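Local coordinates for protein isoaspartyl dipeptidase (Fervidobacterium islandicum, PDB 7CDH) that probably hydrolyses isoaspartyl (beta-aspartyl) dipeptides as a zinc-dependent metallopeptidase of the amidohydrolase family, at residues L80-S88 with M375-E386; K9-G17 with L324-T333. All blocks are in the same frame, centred on the assembly; numbering follows the deposited sequence. Where two conformers were deposited one is given.

Interaction 1: L80-S88 with M375-E386; sequences LKISDCIRS and MKDGVMKNLNFE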
loop_
_atom_site.group_PDB
_atom_site.type_symbol
_atom_site.label_atom_id
_atom_site.label_comp_id
_atom_site.label_asym_id
_atom_site.label_seq_id
_atom_site.Cartn_x
_atom_site.Cartn_y
_atom_site.Cartn_z
ATOM N N LEU A 80 17.721 -22.848 19.575
ATOM C CA LEU A 80 18.584 -22.978 20.768
ATOM C C LEU A 80 17.793 -23.666 21.862
ATOM O O LEU A 80 16.624 -23.298 22.030
ATOM C CB LEU A 80 18.948 -21.574 21.234
ATOM C CG LEU A 80 19.860 -21.539 22.446
ATOM C CD1 LEU A 80 21.242 -22.045 22.074
ATOM C CD2 LEU A 80 19.936 -20.141 23.014
ATOM N N LYS A 81 18.404 -24.567 22.628
ATOM C CA LYS A 81 17.746 -25.095 23.861
ATOM C C LYS A 81 18.280 -24.287 25.052
ATOM O O LYS A 81 19.493 -24.058 25.091
ATOM C CB LYS A 81 18.013 -26.587 24.043
ATOM C CG LYS A 81 18.133 -27.428 22.775
ATOM C CD LYS A 81 16.923 -28.322 22.500
ATOM C CE LYS A 81 17.001 -29.702 23.127
ATOM N NZ LYS A 81 18.314 -30.352 22.885
ATOM N N ILE A 82 17.426 -23.849 25.976
ATOM C CA ILE A 82 17.912 -23.111 27.167
ATOM C C ILE A 82 18.895 -23.985 27.955
ATOM O O ILE A 82 19.885 -23.438 28.479
ATOM C CB ILE A 82 16.803 -22.600 28.089
ATOM C CG1 ILE A 82 17.462 -21.731 29.160
ATOM C CG2 ILE A 82 15.966 -23.730 28.694
ATOM C CD1 ILE A 82 16.589 -20.620 29.677
ATOM N N SER A 83 18.632 -25.286 28.048
ATOM C CA SER A 83 19.530 -26.255 28.726
ATOM C C SER A 83 20.971 -26.163 28.168
ATOM O O SER A 83 21.882 -26.330 28.969
ATOM C CB SER A 83 18.963 -27.651 28.635
ATOM O OG SER A 83 19.277 -28.239 27.377
ATOM N N ASP A 84 21.179 -25.926 26.859
ATOM C CA ASP A 84 22.527 -25.731 26.246
ATOM C C ASP A 84 23.220 -24.530 26.904
ATOM O O ASP A 84 24.446 -24.586 27.168
ATOM C CB ASP A 84 22.469 -25.326 24.772
ATOM C CG ASP A 84 22.759 -26.392 23.732
ATOM O OD1 ASP A 84 22.216 -27.519 23.859
ATOM O OD2 ASP A 84 23.484 -26.050 22.747
ATOM N N CYS A 85 22.461 -23.441 27.055
ATOM C CA CYS A 85 22.918 -22.160 27.637
ATOM C C CYS A 85 23.401 -22.397 29.068
ATOM O O CYS A 85 24.546 -22.044 29.372
ATOM C CB CYS A 85 21.792 -21.132 27.627
ATOM S SG CYS A 85 21.465 -20.510 25.964
ATOM N N ILE A 86 22.530 -22.971 29.887
ATOM C CA ILE A 86 22.753 -23.182 31.336
ATOM C C ILE A 86 24.062 -23.963 31.525
ATOM O O ILE A 86 24.940 -23.504 32.279
ATOM C CB ILE A 86 21.518 -23.858 31.959
ATOM C CG1 ILE A 86 20.271 -22.980 31.793
ATOM C CG2 ILE A 86 21.759 -24.188 33.427
ATOM C CD1 ILE A 86 18.966 -23.635 32.221
ATOM N N ARG A 87 24.246 -25.081 30.828
ATOM C CA ARG A 87 25.417 -25.957 31.089
ATOM C C ARG A 87 26.642 -25.423 30.325
ATOM O O ARG A 87 27.713 -26.045 30.424
ATOM C CB ARG A 87 25.052 -27.425 30.833
ATOM C CG ARG A 87 25.425 -27.988 29.470
ATOM C CD ARG A 87 24.924 -29.417 29.261
ATOM N NE ARG A 87 24.438 -30.038 30.496
ATOM C CZ ARG A 87 23.185 -30.422 30.735
ATOM N NH1 ARG A 87 22.882 -30.965 31.904
ATOM N NH2 ARG A 87 22.244 -30.289 29.812
ATOM N N SER A 88 26.521 -24.298 29.615
ATOM C CA SER A 88 27.672 -23.616 28.972
ATOM C C SER A 88 27.974 -22.263 29.653
ATOM O O SER A 88 28.848 -21.550 29.149
ATOM C CB SER A 88 27.422 -23.492 27.491
ATOM O OG SER A 88 27.435 -24.779 26.865
ATOM N N MET A 375 21.103 -23.825 37.455
ATOM C CA MET A 375 21.876 -25.066 37.719
ATOM C C MET A 375 22.577 -24.955 39.082
ATOM O O MET A 375 23.178 -23.890 39.388
ATOM C CB MET A 375 22.907 -25.341 36.625
ATOM C CG MET A 375 23.439 -26.750 36.716
ATOM S SD MET A 375 24.491 -27.240 35.335
ATOM C CE MET A 375 25.771 -26.001 35.450
ATOM N N LYS A 376 22.414 -25.997 39.900
ATOM C CA LYS A 376 22.984 -26.138 41.261
ATOM C C LYS A 376 23.686 -27.491 41.319
ATOM O O LYS A 376 22.988 -28.543 41.207
ATOM C CB LYS A 376 21.896 -26.012 42.323
ATOM C CG LYS A 376 22.426 -25.636 43.698
ATOM C CD LYS A 376 21.421 -25.732 44.816
ATOM C CE LYS A 376 20.785 -24.402 45.143
ATOM N NZ LYS A 376 19.546 -24.586 45.936
ATOM N N ASP A 377 25.019 -27.451 41.372
ATOM C CA ASP A 377 25.881 -28.639 41.589
ATOM C C ASP A 377 25.545 -29.682 40.526
ATOM O O ASP A 377 25.189 -30.811 40.907
ATOM C CB ASP A 377 25.703 -29.174 43.016
ATOM C CG ASP A 377 26.200 -28.203 44.074
ATOM O OD1 ASP A 377 27.334 -27.700 43.911
ATOM O OD2 ASP A 377 25.432 -27.917 45.024
ATOM N N GLY A 378 25.608 -29.287 39.252
ATOM C CA GLY A 378 25.317 -30.129 38.069
ATOM C C GLY A 378 23.838 -30.452 37.863
ATOM O O GLY A 378 23.553 -31.150 36.905
ATOM N N VAL A 379 22.929 -29.979 38.718
ATOM C CA VAL A 379 21.475 -30.313 38.672
ATOM C C VAL A 379 20.703 -29.145 38.052
ATOM O O VAL A 379 20.421 -28.099 38.736
ATOM C CB VAL A 379 20.897 -30.680 40.053
ATOM C CG1 VAL A 379 19.461 -31.185 39.930
ATOM C CG2 VAL A 379 21.762 -31.699 40.773
ATOM N N MET A 380 20.289 -29.370 36.813
ATOM C CA MET A 380 19.464 -28.447 36.003
ATOM C C MET A 380 18.107 -28.236 36.676
ATOM O O MET A 380 17.497 -29.232 37.123
ATOM C CB MET A 380 19.273 -29.081 34.629
ATOM C CG MET A 380 18.539 -28.201 33.647
ATOM S SD MET A 380 19.673 -27.260 32.653
ATOM C CE MET A 380 20.814 -28.528 32.098
ATOM N N LYS A 381 17.630 -26.991 36.706
ATOM C CA LYS A 381 16.230 -26.644 37.085
ATOM C C LYS A 381 15.229 -27.377 36.184
ATOM O O LYS A 381 15.639 -27.987 35.170
ATOM C CB LYS A 381 15.957 -25.149 36.927
ATOM C CG LYS A 381 15.887 -24.663 35.478
ATOM C CD LYS A 381 15.437 -23.215 35.355
ATOM C CE LYS A 381 13.941 -23.067 35.207
ATOM N NZ LYS A 381 13.470 -21.743 35.659
ATOM N N ASN A 382 13.943 -27.259 36.516
ATOM C CA ASN A 382 12.818 -27.866 35.755
ATOM C C ASN A 382 12.492 -27.011 34.521
ATOM O O ASN A 382 12.050 -25.871 34.696
ATOM C CB ASN A 382 11.575 -28.030 36.636
ATOM C CG ASN A 382 10.881 -29.348 36.389
ATOM O OD1 ASN A 382 10.205 -29.520 35.376
ATOM N ND2 ASN A 382 11.091 -30.290 37.294
ATOM N N LEU A 383 12.650 -27.580 33.324
ATOM C CA LEU A 383 12.321 -26.949 32.012
ATOM C C LEU A 383 11.122 -27.630 31.302
ATOM O O LEU A 383 10.841 -28.829 31.531
ATOM C CB LEU A 383 13.572 -27.024 31.132
ATOM C CG LEU A 383 14.833 -26.373 31.694
ATOM C CD1 LEU A 383 16.036 -26.719 30.827
ATOM C CD2 LEU A 383 14.661 -24.875 31.809
ATOM N N ASN A 384 10.517 -26.909 30.357
ATOM C CA ASN A 384 9.164 -27.176 29.806
ATOM C C ASN A 384 9.149 -28.308 28.770
ATOM O O ASN A 384 8.106 -29.012 28.714
ATOM C CB ASN A 384 8.559 -25.893 29.256
ATOM C CG ASN A 384 8.071 -25.013 30.380
ATOM O OD1 ASN A 384 7.395 -25.509 31.283
ATOM N ND2 ASN A 384 8.414 -23.733 30.344
ATOM N N PHE A 385 10.198 -28.511 27.967
ATOM C CA PHE A 385 10.181 -29.598 26.936
ATOM C C PHE A 385 11.498 -30.395 27.032
ATOM O O PHE A 385 12.021 -30.803 25.978
ATOM C CB PHE A 385 9.811 -29.026 25.548
ATOM C CG PHE A 385 8.539 -28.193 25.521
ATOM C CD1 PHE A 385 7.274 -28.791 25.568
ATOM C CD2 PHE A 385 8.589 -26.805 25.526
ATOM C CE1 PHE A 385 6.100 -28.037 25.600
ATOM C CE2 PHE A 385 7.415 -26.047 25.553
ATOM C CZ PHE A 385 6.172 -26.660 25.587
ATOM N N GLU A 386 11.991 -30.623 28.268
ATOM C CA GLU A 386 13.295 -31.281 28.604
ATOM C C GLU A 386 13.158 -32.057 29.925
ATOM O O GLU A 386 12.410 -33.026 30.109
ATOM C CB GLU A 386 14.445 -30.263 28.738
ATOM C CG GLU A 386 14.455 -29.143 27.685
ATOM C CD GLU A 386 15.787 -28.817 27.003
ATOM O OE1 GLU A 386 16.087 -27.590 26.819
ATOM O OE2 GLU A 386 16.518 -29.782 26.619
#
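Met380 meets Ile86 with its sulfur because its CG stands anti to the backbone N and the chain then turns at chi2 (94°). The torsions of Ile86 suit this: CG2 is anti to the backbone N, while CG1, beside the N (chi1 -61°), carries CD1 to the same sulfur. Ile86 CD1 lies 3.7 Å from Met380 SD, and Ile86 CG2 is 3.8 Å from that SD. Both branches of the isoleucine touch the thioether, and the two side chains meet obliquely. Ile86 CG2 also reaches Met375 CB at 3.6 Å, so one methyl is shared by both methionines. Leu383 continues the apolar row toward the start of helix 82-86. Its two methyls straddle one methyl of Ile82: Leu383 CD2 is 3.6 Å and CD1 3.7 Å from Ile82 CG2. Leu383 CD1 also rests on Ser83 CB.

The polar end is formed by Glu386, the last modelled residue. Its carboxylate faces Ser83, and Ser83 OG is 3.3 Å from both OE1 and OE2 of Glu386. Either hydrogen bond would be weak, and the one hydroxyl proton may go to either oxygen. Lys81, at the N-cap position, crosses Glu386 at a slant, its CE against Glu386 OE2, while Lys81 NZ stays 4.2 Å from Glu386 OE2, beyond a salt bridge.

Helix 82-86 belongs to the barrel part of the chain; Leu80 and Ile82 also touch Leu116 of helix 106-118. Strands 372-376 and 379-380 form a hairpin with a type I' turn from Lys376 to Val379. The C-terminal tail that follows also packs on Glu74 and Arg76 of a second subunit. Apolar contacts therefore carry most of this joint, and the nearby lysine charge and the weak serine bonding would probably add only a modest pull on the carboxylate of Glu386.

Interaction 2: K9-G17 with L324-T333; sequences KVFSPEYIG and LAEVLKISTT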
loop_
_atom_site.group_PDB
_atom_site.type_symbol
_atom_site.label_atom_id
_atom_site.label_comp_id
_atom_site.label_asym_id
_atom_site.label_seq_id
_atom_site.Cartn_x
_atom_site.Cartn_y
_atom_site.Cartn_z
ATOM N N LYS A 9 36.133 -17.804 45.743
ATOM C CA LYS A 9 37.045 -16.743 45.271
ATOM C C LYS A 9 36.283 -15.998 44.185
ATOM O O LYS A 9 35.854 -16.622 43.240
ATOM C CB LYS A 9 38.358 -17.356 44.769
ATOM C CG LYS A 9 39.285 -17.886 45.853
ATOM C CD LYS A 9 39.868 -19.245 45.545
ATOM C CE LYS A 9 39.772 -20.169 46.741
ATOM N NZ LYS A 9 40.713 -21.304 46.638
ATOM N N VAL A 10 36.100 -14.702 44.320
ATOM C CA VAL A 10 35.222 -13.951 43.394
ATOM C C VAL A 10 36.068 -13.239 42.337
ATOM O O VAL A 10 37.016 -12.507 42.718
ATOM C CB VAL A 10 34.375 -12.981 44.205
ATOM C CG1 VAL A 10 33.545 -12.080 43.307
ATOM C CG2 VAL A 10 33.523 -13.759 45.189
ATOM N N PHE A 11 35.737 -13.441 41.056
ATOM C CA PHE A 11 36.238 -12.602 39.940
ATOM C C PHE A 11 35.081 -11.745 39.446
ATOM O O PHE A 11 34.069 -12.276 39.019
ATOM C CB PHE A 11 36.802 -13.450 38.814
ATOM C CG PHE A 11 37.976 -14.308 39.182
ATOM C CD1 PHE A 11 37.813 -15.470 39.912
ATOM C CD2 PHE A 11 39.247 -13.976 38.750
ATOM C CE1 PHE A 11 38.899 -16.282 40.213
ATOM C CE2 PHE A 11 40.329 -14.789 39.045
ATOM C CZ PHE A 11 40.154 -15.937 39.780
ATOM N N SER A 12 35.243 -10.437 39.521
ATOM C CA SER A 12 34.138 -9.465 39.517
ATOM C C SER A 12 33.912 -8.808 38.145
ATOM O O SER A 12 32.914 -8.097 37.993
ATOM C CB SER A 12 34.413 -8.437 40.599
ATOM O OG SER A 12 35.556 -7.645 40.255
ATOM N N PRO A 13 34.738 -8.946 37.073
ATOM C CA PRO A 13 35.812 -9.928 36.904
ATOM C C PRO A 13 37.231 -9.678 37.477
ATOM O O PRO A 13 38.011 -10.642 37.511
ATOM C CB PRO A 13 35.924 -9.969 35.364
ATOM C CG PRO A 13 35.641 -8.570 34.921
ATOM C CD PRO A 13 34.572 -8.113 35.872
ATOM N N GLU A 14 37.566 -8.466 37.926
ATOM C CA GLU A 14 38.810 -8.216 38.720
ATOM C C GLU A 14 38.826 -9.158 39.930
ATOM O O GLU A 14 37.793 -9.267 40.622
ATOM C CB GLU A 14 38.907 -6.779 39.236
ATOM C CG GLU A 14 39.368 -5.785 38.192
ATOM C CD GLU A 14 39.018 -4.335 38.502
ATOM O OE1 GLU A 14 39.946 -3.552 38.829
ATOM O OE2 GLU A 14 37.817 -3.984 38.404
ATOM N N TYR A 15 39.955 -9.822 40.175
ATOM C CA TYR A 15 40.094 -10.804 41.279
ATOM C C TYR A 15 40.064 -10.046 42.613
ATOM O O TYR A 15 40.895 -9.155 42.818
ATOM C CB TYR A 15 41.373 -11.625 41.128
ATOM C CG TYR A 15 41.552 -12.614 42.244
ATOM C CD1 TYR A 15 40.775 -13.753 42.293
ATOM C CD2 TYR A 15 42.449 -12.394 43.272
ATOM C CE1 TYR A 15 40.897 -14.665 43.323
ATOM C CE2 TYR A 15 42.590 -13.302 44.309
ATOM C CZ TYR A 15 41.814 -14.443 44.331
ATOM O OH TYR A 15 41.932 -15.369 45.319
ATOM N N ILE A 16 39.093 -10.347 43.467
ATOM C CA ILE A 16 38.957 -9.699 44.807
ATOM C C ILE A 16 39.029 -10.780 45.898
ATOM O O ILE A 16 38.672 -10.469 47.045
ATOM C CB ILE A 16 37.672 -8.856 44.881
ATOM C CG1 ILE A 16 36.400 -9.703 44.783
ATOM C CG2 ILE A 16 37.700 -7.766 43.833
ATOM C CD1 ILE A 16 35.145 -8.893 45.016
ATOM N N GLY A 17 39.456 -11.996 45.529
ATOM C CA GLY A 17 39.688 -13.129 46.445
ATOM C C GLY A 17 38.454 -13.554 47.204
ATOM O O GLY A 17 37.363 -13.388 46.666
ATOM N N LEU A 324 42.778 -14.884 34.353
ATOM C CA LEU A 324 41.321 -15.043 34.249
ATOM C C LEU A 324 40.634 -13.677 34.355
ATOM O O LEU A 324 39.741 -13.404 33.553
ATOM C CB LEU A 324 40.848 -16.022 35.324
ATOM C CG LEU A 324 39.343 -16.296 35.303
ATOM C CD1 LEU A 324 38.888 -16.796 33.919
ATOM C CD2 LEU A 324 38.985 -17.296 36.376
ATOM N N ALA A 325 41.059 -12.797 35.245
ATOM C CA ALA A 325 40.439 -11.456 35.375
ATOM C C ALA A 325 40.462 -10.712 34.029
ATOM O O ALA A 325 39.586 -9.854 33.798
ATOM C CB ALA A 325 41.117 -10.650 36.447
ATOM N N GLU A 326 41.443 -10.998 33.195
ATOM C CA GLU A 326 41.657 -10.298 31.911
ATOM C C GLU A 326 40.855 -11.009 30.817
ATOM O O GLU A 326 40.149 -10.321 30.069
ATOM C CB GLU A 326 43.157 -10.231 31.606
ATOM C CG GLU A 326 43.891 -9.181 32.439
ATOM C CD GLU A 326 43.510 -7.736 32.130
ATOM O OE1 GLU A 326 43.370 -6.935 33.092
ATOM O OE2 GLU A 326 43.359 -7.405 30.919
ATOM N N VAL A 327 40.942 -12.337 30.724
ATOM C CA VAL A 327 40.229 -13.116 29.675
ATOM C C VAL A 327 38.711 -12.895 29.808
ATOM O O VAL A 327 38.088 -12.648 28.829
ATOM C CB VAL A 327 40.605 -14.595 29.717
ATOM C CG1 VAL A 327 39.991 -15.341 28.563
ATOM C CG2 VAL A 327 42.108 -14.752 29.655
ATOM N N LEU A 328 38.173 -12.833 31.007
ATOM C CA LEU A 328 36.726 -12.726 31.224
ATOM C C LEU A 328 36.150 -11.473 30.569
ATOM O O LEU A 328 34.936 -11.424 30.385
ATOM C CB LEU A 328 36.476 -12.677 32.725
ATOM C CG LEU A 328 36.444 -14.037 33.392
ATOM C CD1 LEU A 328 36.192 -13.849 34.886
ATOM C CD2 LEU A 328 35.382 -14.921 32.760
ATOM N N LYS A 329 36.972 -10.479 30.288
ATOM C CA LYS A 329 36.509 -9.200 29.719
ATOM C C LYS A 329 35.755 -9.466 28.417
ATOM O O LYS A 329 34.838 -8.688 28.138
ATOM C CB LYS A 329 37.685 -8.261 29.447
ATOM C CG LYS A 329 38.311 -7.667 30.692
ATOM C CD LYS A 329 39.519 -6.831 30.347
ATOM C CE LYS A 329 40.094 -6.105 31.535
ATOM N NZ LYS A 329 41.033 -5.066 31.065
ATOM N N ILE A 330 36.141 -10.501 27.665
ATOM C CA ILE A 330 35.645 -10.745 26.279
ATOM C C ILE A 330 34.185 -11.241 26.275
ATOM O O ILE A 330 33.544 -11.215 25.203
ATOM C CB ILE A 330 36.555 -11.733 25.538
ATOM C CG1 ILE A 330 36.562 -13.110 26.186
ATOM C CG2 ILE A 330 37.942 -11.157 25.364
ATOM C CD1 ILE A 330 37.570 -14.041 25.543
ATOM N N SER A 331 33.718 -11.722 27.414
ATOM C CA SER A 331 32.405 -12.367 27.609
ATOM C C SER A 331 31.674 -11.736 28.785
ATOM O O SER A 331 30.585 -12.188 29.057
ATOM C CB SER A 331 32.544 -13.850 27.794
ATOM O OG SER A 331 33.092 -14.412 26.619
ATOM N N THR A 332 32.190 -10.681 29.394
ATOM C CA THR A 332 31.486 -10.025 30.510
ATOM C C THR A 332 31.563 -8.514 30.293
ATOM O O THR A 332 30.605 -7.923 29.825
ATOM C CB THR A 332 32.010 -10.556 31.863
ATOM O OG1 THR A 332 33.369 -10.180 32.141
ATOM C CG2 THR A 332 31.904 -12.063 31.967
ATOM N N THR A 333 32.681 -7.896 30.620
ATOM C CA THR A 333 32.796 -6.416 30.623
ATOM C C THR A 333 32.560 -5.900 29.205
ATOM O O THR A 333 31.859 -4.916 29.098
ATOM C CB THR A 333 34.172 -5.996 31.163
ATOM O OG1 THR A 333 34.209 -6.652 32.426
ATOM C CG2 THR A 333 34.345 -4.499 31.288
#
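Leu324 sets its CD2 methyl squarely over one face of the Phe11 ring. Leu324 CD2 is 3.8 Å from the centroid of that ring and only 8° off its normal, a CH-pi contact. The side chains cross at about a right angle. Leu324 CG is anti to the backbone N (chi1 -179°), which carries the methyl out over the phenyl. The opposite face of Phe11 takes Tyr15 CD1, offset toward the rim, and Pro13 O lies in plane at its edge. Replacing Phe11 by alanine is likely to leave the Leu324 methyl without its aromatic partner and a gap between Leu324 and Tyr15.

Strands 8-11 and 15-17 form a beta hairpin, and the cis-proline Pro13 lies in its connection. Strand 8-11 runs parallel to strand 51-59, so the hairpin edges the sheet that continues into the TIM barrel; helix 324-327 comes late in the barrel part of the chain. Ser12 OG bonds Glu14 O at 2.8 Å, in the carbonyl plane on a lone pair, and Ser12 N shares that acceptor.

Pro13 packs its ring against Leu328 and the turn that leads to Thr333. Pro13 CB is 3.8 Å from Leu328 CB, and Leu328 CD1 reaches on to Phe11 CB at 4.0 Å. Pro13 CG approaches Thr333 OG1 at 3.5 Å, crosswise. Ala325 CA gives a CA-H...O contact to Pro13 O at 3.3 Å.

How the interactions relate
Interactions 1 and 2 have centres 24 Å apart, and their nearest atoms are about 9 Å apart, so they do not touch. Their segments alternate along the chain: 9-17, 80-88, 324-333, 375-386. Both reach the same large, branched sheet. Strand 8-11 joins it through strand 51-59; strand 372-376 joins it through strands 364-369 and 354-358. In each case a hairpin near one chain end, with the tail that follows it in interaction 1, meets a helical stretch of the barrel part. Interaction 2 uses the N-terminal side and interaction 1 the C-terminal side. The two chain ends are thereby tied to the barrel at separate places. Neither contact includes a zinc ligand.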